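Local coordinates for acyl-CoA dehydrogenase (Slackia heliotrinireducens, PDB 4RM7), which belongs to the acyl-CoA dehydrogenase family, in which helical N- and C-terminal domains flank a beta-sheet middle domain, at residues T67-E79 with R299-R311. Residues are numbered along the deposited sequence; the frame is centred on the assembly and turned at random.
Sequences TYDLFAQVLVIEE and RNLVYGAAREYDR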
ATOM      1  N   THR A  67      19.602   9.421  34.671  1.00 75.57           N
ATOM      2  CA  THR A  67      18.533   9.429  33.681  1.00 68.72           C
ATOM      3  C   THR A  67      17.241   8.825  34.227  1.00 61.45           C
ATOM      4  O   THR A  67      17.243   8.135  35.248  1.00 64.13           O
ATOM      5  CB  THR A  67      18.941   8.641  32.429  1.00 63.98           C
ATOM      6  OG1 THR A  67      18.984   7.246  32.751  1.00 65.68           O
ATOM      7  CG2 THR A  67      20.311   9.079  31.939  1.00 56.82           C
ATOM      8  N   TYR A  68      16.137   9.082  33.535  1.00 53.02           N
ATOM      9  CA  TYR A  68      14.911   8.353  33.794  1.00 47.54           C
ATOM     10  C   TYR A  68      15.018   6.916  33.247  1.00 50.58           C
ATOM     11  O   TYR A  68      15.958   6.575  32.517  1.00 53.89           O
ATOM     12  CB  TYR A  68      13.725   9.089  33.184  1.00 44.90           C
ATOM     13  CG  TYR A  68      13.482  10.423  33.846  1.00 52.05           C
ATOM     14  CD1 TYR A  68      12.632  10.528  34.944  1.00 54.01           C
ATOM     15  CD2 TYR A  68      14.125  11.579  33.401  1.00 57.96           C
ATOM     16  CE1 TYR A  68      12.419  11.741  35.567  1.00 55.02           C
ATOM     17  CE2 TYR A  68      13.913  12.800  34.023  1.00 59.33           C
ATOM     18  CZ  TYR A  68      13.062  12.869  35.108  1.00 55.85           C
ATOM     19  OH  TYR A  68      12.840  14.065  35.739  1.00 58.20           O
ATOM     20  N   ASP A  69      14.069   6.068  33.623  1.00 49.12           N
ATOM     21  CA  ASP A  69      14.008   4.717  33.088  1.00 48.50           C
ATOM     22  C   ASP A  69      12.991   4.696  31.943  1.00 52.73           C
ATOM     23  O   ASP A  69      11.779   4.542  32.173  1.00 49.96           O
ATOM     24  CB  ASP A  69      13.626   3.714  34.176  1.00 44.42           C
ATOM     25  CG  ASP A  69      14.680   3.599  35.283  1.00 55.96           C
ATOM     26  OD1 ASP A  69      15.892   3.783  35.002  1.00 68.03           O
ATOM     27  OD2 ASP A  69      14.295   3.311  36.443  1.00 53.91           O
ATOM     28  N   LEU A  70      13.491   4.854  30.717  1.00 42.95           N
ATOM     29  CA  LEU A  70      12.637   5.093  29.547  1.00 47.56           C
ATOM     30  C   LEU A  70      11.689   3.927  29.194  1.00 46.80           C
ATOM     31  O   LEU A  70      10.523   4.155  28.884  1.00 45.75           O
ATOM     32  CB  LEU A  70      13.502   5.433  28.331  1.00 42.28           C
ATOM     33  CG  LEU A  70      12.735   5.984  27.129  1.00 40.55           C
ATOM     34  CD1 LEU A  70      11.941   7.207  27.492  1.00 37.68           C
ATOM     35  CD2 LEU A  70      13.679   6.345  26.044  1.00 37.57           C
ATOM     36  N   PHE A  71      12.184   2.693  29.235  1.00 41.06           N
ATOM     37  CA  PHE A  71      11.330   1.542  28.983  1.00 40.99           C
ATOM     38  C   PHE A  71      10.168   1.533  29.971  1.00 47.51           C
ATOM     39  O   PHE A  71       9.027   1.294  29.581  1.00 44.41           O
ATOM     40  CB  PHE A  71      12.112   0.235  29.079  1.00 35.13           C
ATOM     41  CG  PHE A  71      11.298  -0.984  28.750  1.00 36.67           C
ATOM     42  CD1 PHE A  71      10.560  -1.046  27.572  1.00 44.60           C
ATOM     43  CD2 PHE A  71      11.264  -2.075  29.606  1.00 39.60           C
ATOM     44  CE1 PHE A  71       9.794  -2.183  27.252  1.00 45.13           C
ATOM     45  CE2 PHE A  71      10.493  -3.222  29.300  1.00 44.12           C
ATOM     46  CZ  PHE A  71       9.766  -3.273  28.120  1.00 41.66           C
ATOM     47  N   ALA A  72      10.455   1.821  31.241  1.00 44.73           N
ATOM     48  CA  ALA A  72       9.399   1.891  32.253  1.00 45.29           C
ATOM     49  C   ALA A  72       8.367   2.963  31.914  1.00 43.04           C
ATOM     50  O   ALA A  72       7.157   2.723  31.989  1.00 43.30           O
ATOM     51  CB  ALA A  72       9.990   2.151  33.630  1.00 43.62           C
ATOM     52  N   GLN A  73       8.857   4.144  31.552  1.00 38.70           N
ATOM     53  CA  GLN A  73       7.996   5.236  31.136  1.00 38.89           C
ATOM     54  C   GLN A  73       7.099   4.836  29.962  1.00 41.96           C
ATOM     55  O   GLN A  73       5.919   5.182  29.919  1.00 44.95           O
ATOM     56  CB  GLN A  73       8.840   6.447  30.763  1.00 35.72           C
ATOM     57  CG  GLN A  73       9.371   7.216  31.954  1.00 35.60           C
ATOM     58  CD  GLN A  73      10.322   8.327  31.527  1.00 45.63           C
ATOM     59  OE1 GLN A  73      11.047   8.188  30.527  1.00 47.43           O
ATOM     60  NE2 GLN A  73      10.319   9.437  32.270  1.00 45.58           N
ATOM     61  N   VAL A  74       7.676   4.099  29.021  1.00 44.68           N
ATOM     62  CA  VAL A  74       6.964   3.600  27.865  1.00 48.30           C
ATOM     63  C   VAL A  74       5.848   2.629  28.243  1.00 50.82           C
ATOM     64  O   VAL A  74       4.730   2.703  27.715  1.00 47.47           O
ATOM     65  CB  VAL A  74       7.947   2.931  26.903  1.00 45.05           C
ATOM     66  CG1 VAL A  74       7.245   1.954  25.971  1.00 38.11           C
ATOM     67  CG2 VAL A  74       8.676   3.992  26.130  1.00 40.45           C
ATOM     68  N   LEU A  75       6.134   1.728  29.170  1.00 43.34           N
ATOM     69  CA  LEU A  75       5.102   0.813  29.639  1.00 37.94           C
ATOM     70  C   LEU A  75       3.969   1.596  30.309  1.00 44.42           C
ATOM     71  O   LEU A  75       2.795   1.266  30.123  1.00 46.33           O
ATOM     72  CB  LEU A  75       5.683  -0.227  30.601  1.00 38.63           C
ATOM     73  CG  LEU A  75       6.723  -1.194  30.029  1.00 41.00           C
ATOM     74  CD1 LEU A  75       7.285  -2.082  31.143  1.00 43.03           C
ATOM     75  CD2 LEU A  75       6.141  -2.043  28.883  1.00 40.08           C
ATOM     76  N   VAL A  76       4.316   2.647  31.059  1.00 42.60           N
ATOM     77  CA  VAL A  76       3.299   3.447  31.747  1.00 39.79           C
ATOM     78  C   VAL A  76       2.423   4.132  30.705  1.00 41.71           C
ATOM     79  O   VAL A  76       1.198   3.979  30.720  1.00 43.31           O
ATOM     80  CB  VAL A  76       3.921   4.487  32.713  1.00 41.21           C
ATOM     81  CG1 VAL A  76       2.910   5.521  33.125  1.00 43.03           C
ATOM     82  CG2 VAL A  76       4.464   3.814  33.956  1.00 41.07           C
ATOM     83  N   ILE A  77       3.046   4.825  29.759  1.00 39.11           N
ATOM     84  CA  ILE A  77       2.294   5.547  28.729  1.00 36.63           C
ATOM     85  C   ILE A  77       1.496   4.641  27.801  1.00 40.41           C
ATOM     86  O   ILE A  77       0.341   4.938  27.495  1.00 45.65           O
ATOM     87  CB  ILE A  77       3.222   6.416  27.902  1.00 37.03           C
ATOM     88  CG1 ILE A  77       3.828   7.485  28.804  1.00 37.70           C
ATOM     89  CG2 ILE A  77       2.466   7.057  26.718  1.00 41.18           C
ATOM     90  CD1 ILE A  77       5.129   8.001  28.306  1.00 49.20           C
ATOM     91  N   GLU A  78       2.082   3.525  27.373  1.00 43.77           N
ATOM     92  CA  GLU A  78       1.347   2.597  26.509  1.00 41.69           C
ATOM     93  C   GLU A  78       0.112   2.039  27.236  1.00 42.84           C
ATOM     94  O   GLU A  78      -0.962   1.947  26.654  1.00 46.92           O
ATOM     95  CB  GLU A  78       2.248   1.453  26.028  1.00 35.80           C
ATOM     96  CG  GLU A  78       1.494   0.270  25.440  1.00 31.74           C
ATOM     97  CD  GLU A  78       2.366  -0.978  25.201  1.00 41.68           C
ATOM     98  OE1 GLU A  78       3.354  -1.180  25.933  1.00 46.95           O
ATOM     99  OE2 GLU A  78       2.055  -1.773  24.279  1.00 46.64           O
ATOM    100  N   GLU A  79       0.253   1.704  28.515  1.00 39.83           N
ATOM    101  CA  GLU A  79      -0.861   1.112  29.239  1.00 32.77           C
ATOM    102  C   GLU A  79      -1.994   2.100  29.521  1.00 41.16           C
ATOM    103  O   GLU A  79      -3.167   1.735  29.427  1.00 39.41           O
ATOM    104  CB  GLU A  79      -0.381   0.489  30.554  1.00 36.69           C
ATOM    105  CG  GLU A  79      -1.476  -0.244  31.368  1.00 43.38           C
ATOM    106  CD  GLU A  79      -2.195  -1.406  30.625  1.00 64.29           C
ATOM    107  OE1 GLU A  79      -1.923  -1.696  29.431  1.00 69.13           O
ATOM    108  OE2 GLU A  79      -3.055  -2.047  31.261  1.00 62.20           O
ATOM    109  N   ARG A 299       5.384  -2.294  18.567  1.00 35.01           N
ATOM    110  CA  ARG A 299       5.809  -2.564  19.937  1.00 32.88           C
ATOM    111  C   ARG A 299       7.290  -2.890  19.955  1.00 39.69           C
ATOM    112  O   ARG A 299       8.038  -2.391  20.788  1.00 44.26           O
ATOM    113  CB  ARG A 299       4.983  -3.704  20.545  1.00 34.47           C
ATOM    114  CG  ARG A 299       5.218  -3.927  22.028  1.00 37.77           C
ATOM    115  CD  ARG A 299       4.140  -4.820  22.665  1.00 34.87           C
ATOM    116  NE  ARG A 299       2.888  -4.096  22.843  1.00 44.84           N
ATOM    117  CZ  ARG A 299       1.726  -4.405  22.268  1.00 45.19           C
ATOM    118  NH1 ARG A 299       1.632  -5.450  21.444  1.00 39.65           N
ATOM    119  NH2 ARG A 299       0.653  -3.641  22.507  1.00 35.34           N
ATOM    120  N   ASN A 300       7.707  -3.719  19.010  1.00 37.45           N
ATOM    121  CA  ASN A 300       9.101  -4.028  18.832  1.00 37.16           C
ATOM    122  C   ASN A 300       9.973  -2.775  18.593  1.00 42.49           C
ATOM    123  O   ASN A 300      11.072  -2.686  19.115  1.00 43.51           O
ATOM    124  CB  ASN A 300       9.257  -4.997  17.669  1.00 39.37           C
ATOM    125  CG  ASN A 300       8.969  -6.432  18.064  1.00 43.99           C
ATOM    126  OD1 ASN A 300       9.065  -6.794  19.243  1.00 38.29           O
ATOM    127  ND2 ASN A 300       8.644  -7.267  17.075  1.00 36.05           N
ATOM    128  N   LEU A 301       9.480  -1.813  17.818  1.00 39.06           N
ATOM    129  CA  LEU A 301      10.274  -0.633  17.522  1.00 35.79           C
ATOM    130  C   LEU A 301      10.311   0.280  18.735  1.00 35.66           C
ATOM    131  O   LEU A 301      11.371   0.779  19.106  1.00 39.97           O
ATOM    132  CB  LEU A 301       9.733   0.122  16.315  1.00 32.55           C
ATOM    133  CG  LEU A 301       9.894  -0.573  14.962  1.00 34.80           C
ATOM    134  CD1 LEU A 301       9.172   0.220  13.869  1.00 39.90           C
ATOM    135  CD2 LEU A 301      11.355  -0.742  14.587  1.00 32.35           C
ATOM    136  N   VAL A 302       9.165   0.462  19.381  1.00 27.87           N
ATOM    137  CA  VAL A 302       9.097   1.346  20.539  1.00 34.01           C
ATOM    138  C   VAL A 302       9.910   0.771  21.709  1.00 48.31           C
ATOM    139  O   VAL A 302      10.815   1.433  22.231  1.00 47.92           O
ATOM    140  CB  VAL A 302       7.648   1.594  20.942  1.00 31.94           C
ATOM    141  CG1 VAL A 302       7.581   2.439  22.200  1.00 34.10           C
ATOM    142  CG2 VAL A 302       6.934   2.307  19.816  1.00 31.42           C
ATOM    143  N   TYR A 303       9.641  -0.479  22.071  1.00 51.60           N
ATOM    144  CA  TYR A 303      10.389  -1.133  23.145  1.00 44.98           C
ATOM    145  C   TYR A 303      11.879  -1.212  22.866  1.00 44.39           C
ATOM    146  O   TYR A 303      12.700  -1.110  23.789  1.00 42.57           O
ATOM    147  CB  TYR A 303       9.883  -2.550  23.399  1.00 42.59           C
ATOM    148  CG  TYR A 303       8.522  -2.631  24.053  1.00 42.28           C
ATOM    149  CD1 TYR A 303       8.026  -3.860  24.506  1.00 36.95           C
ATOM    150  CD2 TYR A 303       7.725  -1.497  24.223  1.00 33.51           C
ATOM    151  CE1 TYR A 303       6.779  -3.959  25.110  1.00 36.28           C
ATOM    152  CE2 TYR A 303       6.454  -1.598  24.816  1.00 37.89           C
ATOM    153  CZ  TYR A 303       5.996  -2.839  25.245  1.00 35.21           C
ATOM    154  OH  TYR A 303       4.784  -2.963  25.850  1.00 41.50           O
ATOM    155  N   GLY A 304      12.240  -1.424  21.605  1.00 43.19           N
ATOM    156  CA  GLY A 304      13.654  -1.559  21.262  1.00 39.61           C
ATOM    157  C   GLY A 304      14.366  -0.221  21.456  1.00 47.25           C
ATOM    158  O   GLY A 304      15.418  -0.154  22.090  1.00 44.90           O
ATOM    159  N   ALA A 305      13.776   0.854  20.930  1.00 43.24           N
ATOM    160  CA  ALA A 305      14.382   2.178  21.058  1.00 42.41           C
ATOM    161  C   ALA A 305      14.506   2.536  22.530  1.00 46.66           C
ATOM    162  O   ALA A 305      15.522   3.073  22.956  1.00 54.21           O
ATOM    163  CB  ALA A 305      13.566   3.247  20.306  1.00 32.40           C
ATOM    164  N   ALA A 306      13.480   2.212  23.310  1.00 40.97           N
ATOM    165  CA  ALA A 306      13.496   2.542  24.727  1.00 37.83           C
ATOM    166  C   ALA A 306      14.556   1.748  25.487  1.00 42.26           C
ATOM    167  O   ALA A 306      15.255   2.292  26.345  1.00 47.94           O
ATOM    168  CB  ALA A 306      12.137   2.311  25.337  1.00 36.16           C
ATOM    169  N   ARG A 307      14.681   0.462  25.184  1.00 41.87           N
ATOM    170  CA  ARG A 307      15.641  -0.356  25.911  1.00 46.97           C
ATOM    171  C   ARG A 307      17.075   0.044  25.545  1.00 51.75           C
ATOM    172  O   ARG A 307      17.965  -0.033  26.390  1.00 60.44           O
ATOM    173  CB  ARG A 307      15.391  -1.854  25.659  1.00 40.30           C
ATOM    174  CG  ARG A 307      14.168  -2.424  26.393  1.00 40.15           C
ATOM    175  CD  ARG A 307      14.002  -3.939  26.163  1.00 44.89           C
ATOM    176  NE  ARG A 307      13.359  -4.654  27.271  1.00 60.07           N
ATOM    177  CZ  ARG A 307      12.463  -5.643  27.109  1.00 83.57           C
ATOM    178  NH1 ARG A 307      12.088  -6.042  25.891  1.00 87.75           N
ATOM    179  NH2 ARG A 307      11.927  -6.248  28.166  1.00 82.95           N
ATOM    180  N   GLU A 308      17.293   0.499  24.311  1.00 53.02           N
ATOM    181  CA  GLU A 308      18.601   1.056  23.915  1.00 51.77           C
ATOM    182  C   GLU A 308      19.049   2.190  24.828  1.00 52.24           C
ATOM    183  O   GLU A 308      20.186   2.209  25.283  1.00 54.02           O
ATOM    184  CB  GLU A 308      18.577   1.585  22.482  1.00 51.19           C
ATOM    185  CG  GLU A 308      19.041   0.613  21.430  1.00 50.22           C
ATOM    186  CD  GLU A 308      19.044   1.235  20.036  1.00 57.58           C
ATOM    187  OE1 GLU A 308      18.617   2.397  19.892  1.00 60.47           O
ATOM    188  OE2 GLU A 308      19.493   0.567  19.080  1.00 67.60           O
ATOM    189  N   TYR A 309      18.167   3.150  25.080  1.00 46.96           N
ATOM    190  CA  TYR A 309      18.519   4.237  25.979  1.00 53.00           C
ATOM    191  C   TYR A 309      18.969   3.696  27.315  1.00 53.09           C
ATOM    192  O   TYR A 309      19.985   4.111  27.848  1.00 59.81           O
ATOM    193  CB  TYR A 309      17.348   5.178  26.202  1.00 54.68           C
ATOM    194  CG  TYR A 309      17.222   6.279  25.192  1.00 51.11           C
ATOM    195  CD1 TYR A 309      18.027   7.419  25.260  1.00 48.15           C
ATOM    196  CD2 TYR A 309      16.280   6.192  24.175  1.00 52.07           C
ATOM    197  CE1 TYR A 309      17.890   8.432  24.325  1.00 49.49           C
ATOM    198  CE2 TYR A 309      16.116   7.208  23.252  1.00 53.49           C
ATOM    199  CZ  TYR A 309      16.919   8.318  23.328  1.00 52.58           C
ATOM    200  OH  TYR A 309      16.744   9.296  22.390  1.00 58.74           O
ATOM    201  N   ASP A 310      18.208   2.755  27.848  1.00 49.72           N
ATOM    202  CA  ASP A 310      18.450   2.307  29.205  1.00 50.92           C
ATOM    203  C   ASP A 310      19.764   1.531  29.284  1.00 54.73           C
ATOM    204  O   ASP A 310      20.377   1.471  30.339  1.00 59.89           O
ATOM    205  CB  ASP A 310      17.276   1.467  29.714  1.00 53.49           C
ATOM    206  CG  ASP A 310      15.966   2.272  29.833  1.00 57.44           C
ATOM    207  OD1 ASP A 310      15.995   3.523  29.907  1.00 57.82           O
ATOM    208  OD2 ASP A 310      14.892   1.641  29.872  1.00 60.82           O
ATOM    209  N   ARG A 311      20.200   0.961  28.161  1.00 52.88           N
ATOM    210  CA  ARG A 311      21.525   0.347  28.079  1.00 54.53           C
ATOM    211  C   ARG A 311      22.652   1.361  27.883  1.00 54.82           C
ATOM    212  O   ARG A 311      23.814   1.002  27.966  1.00 55.71           O
ATOM    213  CB  ARG A 311      21.616  -0.639  26.919  1.00 53.38           C
ATOM    214  CG  ARG A 311      20.849  -1.894  27.062  1.00 49.29           C
ATOM    215  CD  ARG A 311      21.284  -2.894  25.994  1.00 56.17           C
ATOM    216  NE  ARG A 311      20.957  -2.552  24.602  1.00 58.99           N
ATOM    217  CZ  ARG A 311      19.789  -2.821  24.018  1.00 64.10           C
ATOM    218  NH1 ARG A 311      18.806  -3.391  24.712  1.00 59.31           N
ATOM    219  NH2 ARG A 311      19.593  -2.503  22.746  1.00 65.53           N
TER
HETATM  220  O   HOH W   1      13.292   1.166  32.406  1.00 50.25           O
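F71 drops from the first turn of helix 70-84 into a hole formed by Y303, A306, R307 and D310 on the C-terminal part of helix 282-311. With CG anti to the backbone N (chi1 -177°), the ring is sent toward helix 282-311 between Y303 and R307. F71 CB lies beside D310 OD2 and packs on the A306 methyl. CG and CD1 then pass the aliphatic part of R307, whose CG stands over the ring face in a CH-pi contact. Farther out, F71 CE1 meets the face of the Y303 ring, toward its rim, 3.5 Å from Y303 CG, as an edge-to-face pair with planes at 81°. CE2 and CZ lie beneath the R307 guanidinium, an off-centre cation-pi contact with R307 NH2 3.5 Å from F71 CE2.

D310 receives the start of helix 70-84: D310 OD1 accepts from L70 N (2.9 Å) through its syn lone pair, and D310 OD2 from F71 N (3.0 Å). A water links OD2 to A72 N, so three amides of the first turn are served by one carboxylate, whose negative charge probably suits the helix dipole. At the far end, R299 and E78 form a side-on salt bridge, R299 NE and NH2 both hydrogen-bonding E78 OE2 at 2.9 Å, with that oxygen in the guanidinium plane; R299 NH2 also hydrogen-bonds Q258 OE1. Between these polar ends, V74 packs on V302, Y303 and A306.

The axes of segments 70-79 and 299-311 approach to 8.3 Å, with 148° between their N-to-C directions, so the helices run roughly antiparallel and join the N-terminal and C-terminal helical domains. Helix 10-26 touches F71 and A72, helix 234-270 packs against L70 and E78, and helix 316-341 lies against V302 and Y309.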